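Local coordinates for Phi class glutathione transferase GSTF1 (Populus tremula x Populus tremuloides, PDB 4RI6), which probably catalyses the conjugation of glutathione to electrophilic substrates such as organic halides, releasing the halide, as a detoxifying enzyme of the cytoplasm, at residues Q108-P113 against K142-Y147; K135-L140 against K182-T187. One frame throughout, in Å; residues are numbered along the deposited sequence.

Contact 1 of 2, residues Q108-P113 against K142-Y147; sequences QTFGPP and KVLDIY
Val-143 sets one methyl against Thr-109 and turns the other to Phe-110, and the close packing between helices 93-122 and 130-150 of the helical C-terminal domain lies here. Its CG2 meets Thr-109 CG2 at 3.6 Å, methyl to methyl. The threonine methyl lies anti to the backbone N (chi1 -58° for OG1), which aims carbon rather than hydroxyl at the valine. CG1 of Val-143 sits 4.2 Å from Phe-110 CB and also rests on one face of the Tyr-147 ring, near its rim. Tyr-147 reaches across at about a right angle to Phe-110, bringing OH to 3.4 Å from Phe-110 CB. Leu-144 CD2 comes more loosely to the edge of the phenylalanine ring, 4.3 Å from CE1. In contrast to these buried residues, Thr-109 is partly exposed and borders the dimer interface, packing also on Glu-68 of the second subunit. The axes of the two short segments come within 10.3 Å of each other, their directions 138° apart. No hydrogen bond spans the two segments; the phenol of the buried Tyr-147 is instead hydrogen-bonded to NE2 of His-169, whose ring also meets that of Phe-110. The chemistry is therefore hydrophobic packing, with the tyrosine hydroxyl satisfied by a third helix, 164-179.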
loop_
_atom_site.group_PDB
_atom_site.type_symbol
_atom_site.label_atom_id
_atom_site.label_comp_id
_atom_site.label_asym_id
_atom_site.label_seq_id
_atom_site.Cartn_x
_atom_site.Cartn_y
_atom_site.Cartn_z
ATOM N N GLN A 108 -0.056 -4.853 -0.520
ATOM C CA GLN A 108 -1.112 -5.345 -1.396
ATOM C C GLN A 108 -1.259 -6.850 -1.481
ATOM O O GLN A 108 -2.322 -7.337 -1.830
ATOM C CB GLN A 108 -0.872 -4.824 -2.817
ATOM C CG GLN A 108 -0.894 -3.316 -2.935
ATOM C CD GLN A 108 -2.184 -2.723 -2.412
ATOM O OE1 GLN A 108 -3.247 -3.087 -2.856
ATOM N NE2 GLN A 108 -2.090 -1.858 -1.426
ATOM N N THR A 109 -0.192 -7.588 -1.182
ATOM C CA THR A 109 -0.167 -9.026 -1.479
ATOM C C THR A 109 0.030 -9.908 -0.224
ATOM O O THR A 109 -0.777 -10.786 0.061
ATOM C CB THR A 109 0.927 -9.285 -2.541
ATOM O OG1 THR A 109 0.604 -8.498 -3.694
ATOM C CG2 THR A 109 1.006 -10.767 -2.910
ATOM N N PHE A 110 1.094 -9.654 0.519
ATOM C CA PHE A 110 1.390 -10.381 1.754
ATOM C C PHE A 110 0.529 -9.903 2.918
ATOM O O PHE A 110 0.011 -10.693 3.679
ATOM C CB PHE A 110 2.879 -10.206 2.088
ATOM C CG PHE A 110 3.299 -10.705 3.453
ATOM C CD1 PHE A 110 3.734 -12.002 3.619
ATOM C CD2 PHE A 110 3.289 -9.861 4.562
ATOM C CE1 PHE A 110 4.140 -12.470 4.854
ATOM C CE2 PHE A 110 3.709 -10.321 5.806
ATOM C CZ PHE A 110 4.147 -11.635 5.940
ATOM N N GLY A 111 0.381 -8.595 3.024
ATOM C CA GLY A 111 -0.275 -7.968 4.156
ATOM C C GLY A 111 -1.732 -8.356 4.378
ATOM O O GLY A 111 -2.140 -8.634 5.500
ATOM N N PRO A 112 -2.535 -8.352 3.308
ATOM C CA PRO A 112 -3.942 -8.697 3.541
ATOM C C PRO A 112 -4.185 -10.103 4.145
ATOM O O PRO A 112 -4.851 -10.181 5.183
ATOM C CB PRO A 112 -4.564 -8.532 2.151
ATOM C CG PRO A 112 -3.697 -7.461 1.519
ATOM C CD PRO A 112 -2.312 -7.761 1.977
ATOM N N PRO A 113 -3.666 -11.181 3.536
ATOM C CA PRO A 113 -3.964 -12.478 4.160
ATOM C C PRO A 113 -3.248 -12.687 5.482
ATOM O O PRO A 113 -3.828 -13.278 6.390
ATOM C CB PRO A 113 -3.485 -13.491 3.111
ATOM C CG PRO A 113 -2.457 -12.746 2.338
ATOM C CD PRO A 113 -2.996 -11.352 2.235
ATOM N N LYS A 142 0.755 -19.259 -1.195
ATOM C CA LYS A 142 1.075 -18.909 -2.578
ATOM C C LYS A 142 2.049 -17.732 -2.658
ATOM O O LYS A 142 2.975 -17.747 -3.463
ATOM C CB LYS A 142 -0.208 -18.599 -3.370
ATOM C CG LYS A 142 -1.065 -19.850 -3.646
ATOM C CD LYS A 142 -0.617 -20.617 -4.882
ATOM C CE LYS A 142 -0.853 -22.121 -4.723
ATOM N NZ LYS A 142 -0.176 -22.970 -5.757
ATOM N N VAL A 143 1.836 -16.706 -1.841
ATOM C CA VAL A 143 2.778 -15.603 -1.778
ATOM C C VAL A 143 4.168 -16.091 -1.364
ATOM O O VAL A 143 5.182 -15.713 -1.951
ATOM C CB VAL A 143 2.289 -14.530 -0.785
ATOM C CG1 VAL A 143 3.289 -13.433 -0.630
ATOM C CG2 VAL A 143 0.962 -13.948 -1.248
ATOM N N LEU A 144 4.218 -16.906 -0.322
ATOM C CA LEU A 144 5.513 -17.354 0.204
ATOM C C LEU A 144 6.222 -18.327 -0.736
ATOM O O LEU A 144 7.456 -18.414 -0.699
ATOM C CB LEU A 144 5.329 -17.963 1.589
ATOM C CG LEU A 144 4.897 -16.935 2.652
ATOM C CD1 LEU A 144 4.639 -17.633 3.984
ATOM C CD2 LEU A 144 5.939 -15.801 2.838
ATOM N N ASP A 145 5.484 -19.010 -1.620
ATOM C CA ASP A 145 6.139 -19.824 -2.658
ATOM C C ASP A 145 6.908 -18.921 -3.633
ATOM O O ASP A 145 7.965 -19.299 -4.147
ATOM C CB ASP A 145 5.132 -20.680 -3.432
ATOM C CG ASP A 145 4.582 -21.859 -2.639
ATOM O OD1 ASP A 145 5.255 -22.339 -1.693
ATOM O OD2 ASP A 145 3.466 -22.330 -3.015
ATOM N N ILE A 146 6.364 -17.737 -3.901
ATOM C CA ILE A 146 7.038 -16.770 -4.747
ATOM C C ILE A 146 8.243 -16.179 -4.026
ATOM O O ILE A 146 9.325 -16.044 -4.611
ATOM C CB ILE A 146 6.076 -15.668 -5.194
ATOM C CG1 ILE A 146 4.983 -16.297 -6.046
ATOM C CG2 ILE A 146 6.828 -14.581 -5.952
ATOM C CD1 ILE A 146 3.831 -15.423 -6.310
ATOM N N TYR A 147 8.086 -15.881 -2.739
ATOM C CA TYR A 147 9.207 -15.400 -1.947
ATOM C C TYR A 147 10.301 -16.449 -1.869
ATOM O O TYR A 147 11.466 -16.114 -1.876
ATOM C CB TYR A 147 8.781 -15.029 -0.529
ATOM C CG TYR A 147 7.973 -13.761 -0.354
ATOM C CD1 TYR A 147 7.373 -13.112 -1.428
ATOM C CD2 TYR A 147 7.833 -13.202 0.911
ATOM C CE1 TYR A 147 6.634 -11.952 -1.221
ATOM C CE2 TYR A 147 7.115 -12.062 1.110
ATOM C CZ TYR A 147 6.521 -11.440 0.043
ATOM O OH TYR A 147 5.807 -10.293 0.280
#

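Contact 2 of 2, residues K135-L140 against K182-T187; sequences KNVDKL and KGYLFT
Val-137 and Leu-140, one turn apart on their helix, both point at the short turn of helix 184-187, and Leu-185 answers with one methyl for each. Its CD2 lies 4.0 Å from Val-137 CG1, its CD1 3.9 Å from Leu-140 CD2, and in both pairs the side chains pass at a slant. With CG anti to the backbone N (chi1 -179°), Leu-140 carries CD2 to Leu-185 and also into a looser contact with CE1 of the Phe-186 ring, 4.5 Å away. Val-137 is flanked by two chains that cross it at about a right angle. Tyr-184 brings OH to 3.4 Å from CG1, while Lys-182, its chain bent at chi2 (-52°), lays CD and CE alongside CG2, both at 4.0 Å. The tyrosine ring has Leu-185 CG over one face, toward the rim. No hydrogen bond crosses between the segments. Around them, Leu-117 of helix 93-122 packs on Val-137, and Leu-176 of helix 164-179 touches both Leu-140 and Phe-186; Val-192 of helix 190-200 also meets Phe-186, setting this contact inside the all-helical C-terminal domain.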
loop_
_atom_site.group_PDB
_atom_site.type_symbol
_atom_site.label_atom_id
_atom_site.label_comp_id
_atom_site.label_asym_id
_atom_site.label_seq_id
_atom_site.Cartn_x
_atom_site.Cartn_y
_atom_site.Cartn_z
ATOM N N LYS A 135 -8.654 -20.342 3.764
ATOM C CA LYS A 135 -8.585 -19.488 2.581
ATOM C C LYS A 135 -7.379 -18.548 2.640
ATOM O O LYS A 135 -6.660 -18.376 1.643
ATOM C CB LYS A 135 -9.881 -18.699 2.441
ATOM C CG LYS A 135 -10.006 -17.866 1.192
ATOM C CD LYS A 135 -11.465 -17.412 1.024
ATOM C CE LYS A 135 -11.622 -16.266 0.026
ATOM N NZ LYS A 135 -10.870 -16.487 -1.236
ATOM N N ASN A 136 -7.149 -17.942 3.802
ATOM C CA ASN A 136 -6.036 -17.001 3.938
ATOM C C ASN A 136 -4.679 -17.678 4.090
ATOM O O ASN A 136 -3.686 -17.173 3.583
ATOM C CB ASN A 136 -6.304 -16.062 5.111
ATOM C CG ASN A 136 -7.355 -15.034 4.768
ATOM O OD1 ASN A 136 -7.390 -14.551 3.628
ATOM N ND2 ASN A 136 -8.215 -14.704 5.726
ATOM N N VAL A 137 -4.632 -18.816 4.784
ATOM C CA VAL A 137 -3.437 -19.652 4.801
ATOM C C VAL A 137 -3.035 -20.003 3.378
ATOM O O VAL A 137 -1.876 -19.887 3.022
ATOM C CB VAL A 137 -3.672 -20.937 5.616
ATOM C CG1 VAL A 137 -2.599 -21.991 5.347
ATOM C CG2 VAL A 137 -3.759 -20.610 7.108
ATOM N N ASP A 138 -3.983 -20.441 2.565
ATOM C CA ASP A 138 -3.642 -20.868 1.215
ATOM C C ASP A 138 -3.159 -19.683 0.372
ATOM O O ASP A 138 -2.243 -19.810 -0.434
ATOM C CB ASP A 138 -4.841 -21.553 0.535
ATOM C CG ASP A 138 -5.139 -22.948 1.089
ATOM O OD1 ASP A 138 -4.300 -23.533 1.814
ATOM O OD2 ASP A 138 -6.231 -23.475 0.763
ATOM N N LYS A 139 -3.802 -18.532 0.516
ATOM C CA LYS A 139 -3.325 -17.311 -0.145
ATOM C C LYS A 139 -1.903 -16.962 0.271
ATOM O O LYS A 139 -1.070 -16.613 -0.547
ATOM C CB LYS A 139 -4.242 -16.130 0.169
ATOM C CG LYS A 139 -5.518 -16.114 -0.602
ATOM C CD LYS A 139 -6.289 -14.858 -0.271
ATOM C CE LYS A 139 -7.597 -14.760 -1.046
ATOM N NZ LYS A 139 -8.350 -13.552 -0.615
ATOM N N LEU A 140 -1.620 -17.046 1.560
ATOM C CA LEU A 140 -0.325 -16.638 2.032
ATOM C C LEU A 140 0.735 -17.646 1.575
ATOM O O LEU A 140 1.859 -17.271 1.251
ATOM C CB LEU A 140 -0.346 -16.503 3.556
ATOM C CG LEU A 140 0.959 -16.055 4.220
ATOM C CD1 LEU A 140 1.514 -14.762 3.612
ATOM C CD2 LEU A 140 0.752 -15.883 5.723
ATOM N N LYS A 182 0.563 -21.393 12.691
ATOM C CA LYS A 182 0.746 -21.211 11.251
ATOM C C LYS A 182 2.208 -20.952 10.871
ATOM O O LYS A 182 2.514 -20.653 9.717
ATOM C CB LYS A 182 -0.114 -20.050 10.739
ATOM C CG LYS A 182 -1.589 -20.164 11.087
ATOM C CD LYS A 182 -2.182 -21.512 10.691
ATOM C CE LYS A 182 -3.657 -21.533 11.029
ATOM N NZ LYS A 182 -4.166 -22.899 11.261
ATOM N N GLY A 183 3.105 -21.055 11.838
ATOM C CA GLY A 183 4.507 -20.750 11.613
ATOM C C GLY A 183 5.141 -21.604 10.545
ATOM O O GLY A 183 6.088 -21.153 9.901
ATOM N N TYR A 184 4.607 -22.812 10.335
ATOM C CA TYR A 184 5.091 -23.698 9.273
ATOM C C TYR A 184 5.103 -23.015 7.894
ATOM O O TYR A 184 5.873 -23.389 7.014
ATOM C CB TYR A 184 4.239 -24.979 9.190
ATOM C CG TYR A 184 2.809 -24.788 8.712
ATOM C CD1 TYR A 184 2.484 -24.813 7.358
ATOM C CD2 TYR A 184 1.777 -24.585 9.611
ATOM C CE1 TYR A 184 1.177 -24.631 6.926
ATOM C CE2 TYR A 184 0.467 -24.410 9.179
ATOM C CZ TYR A 184 0.170 -24.438 7.842
ATOM O OH TYR A 184 -1.136 -24.262 7.408
ATOM N N LEU A 185 4.243 -22.022 7.693
ATOM C CA LEU A 185 4.212 -21.321 6.414
ATOM C C LEU A 185 5.567 -20.711 6.091
ATOM O O LEU A 185 5.999 -20.693 4.927
ATOM C CB LEU A 185 3.131 -20.227 6.413
ATOM C CG LEU A 185 1.696 -20.724 6.393
ATOM C CD1 LEU A 185 0.752 -19.603 6.729
ATOM C CD2 LEU A 185 1.373 -21.330 5.014
ATOM N N PHE A 186 6.241 -20.243 7.135
ATOM C CA PHE A 186 7.563 -19.645 7.011
ATOM C C PHE A 186 8.668 -20.686 7.205
ATOM O O PHE A 186 9.626 -20.738 6.434
ATOM C CB PHE A 186 7.717 -18.519 8.033
ATOM C CG PHE A 186 6.751 -17.378 7.817
ATOM C CD1 PHE A 186 5.442 -17.442 8.277
ATOM C CD2 PHE A 186 7.153 -16.241 7.136
ATOM C CE1 PHE A 186 4.561 -16.373 8.062
ATOM C CE2 PHE A 186 6.283 -15.188 6.924
ATOM C CZ PHE A 186 4.994 -15.253 7.387
ATOM N N THR A 187 8.520 -21.535 8.216
ATOM C CA THR A 187 9.639 -22.387 8.615
ATOM C C THR A 187 9.809 -23.604 7.707
ATOM O O THR A 187 10.891 -24.161 7.668
ATOM C CB THR A 187 9.510 -22.870 10.080
ATOM O OG1 THR A 187 8.348 -23.694 10.224
ATOM C CG2 THR A 187 9.421 -21.677 11.027
#

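Both contacts use helix 130-150, contact 2 on residues 135-140 and contact 1 on residues 142-147, and their centres are about 9 Å apart. Along the chain the segments alternate: 108-113 on helix 93-122 comes first, then the two on helix 130-150, and last 182-187 with its short helix. The contacts merge into one apolar core, where Phe-110 CD1 lies 3.5 Å from Leu-140 CD1 and Phe-110 CE1 lies 3.9 Å from Phe-186 CZ. Helix 130-150 thereby joins helix 93-122 to helix 184-187 within the helical C-terminal domain of the glutathione transferase fold. Contact 1 borders the second subunit and a bound glutathione, whereas contact 2 lies away from the glutathione sites.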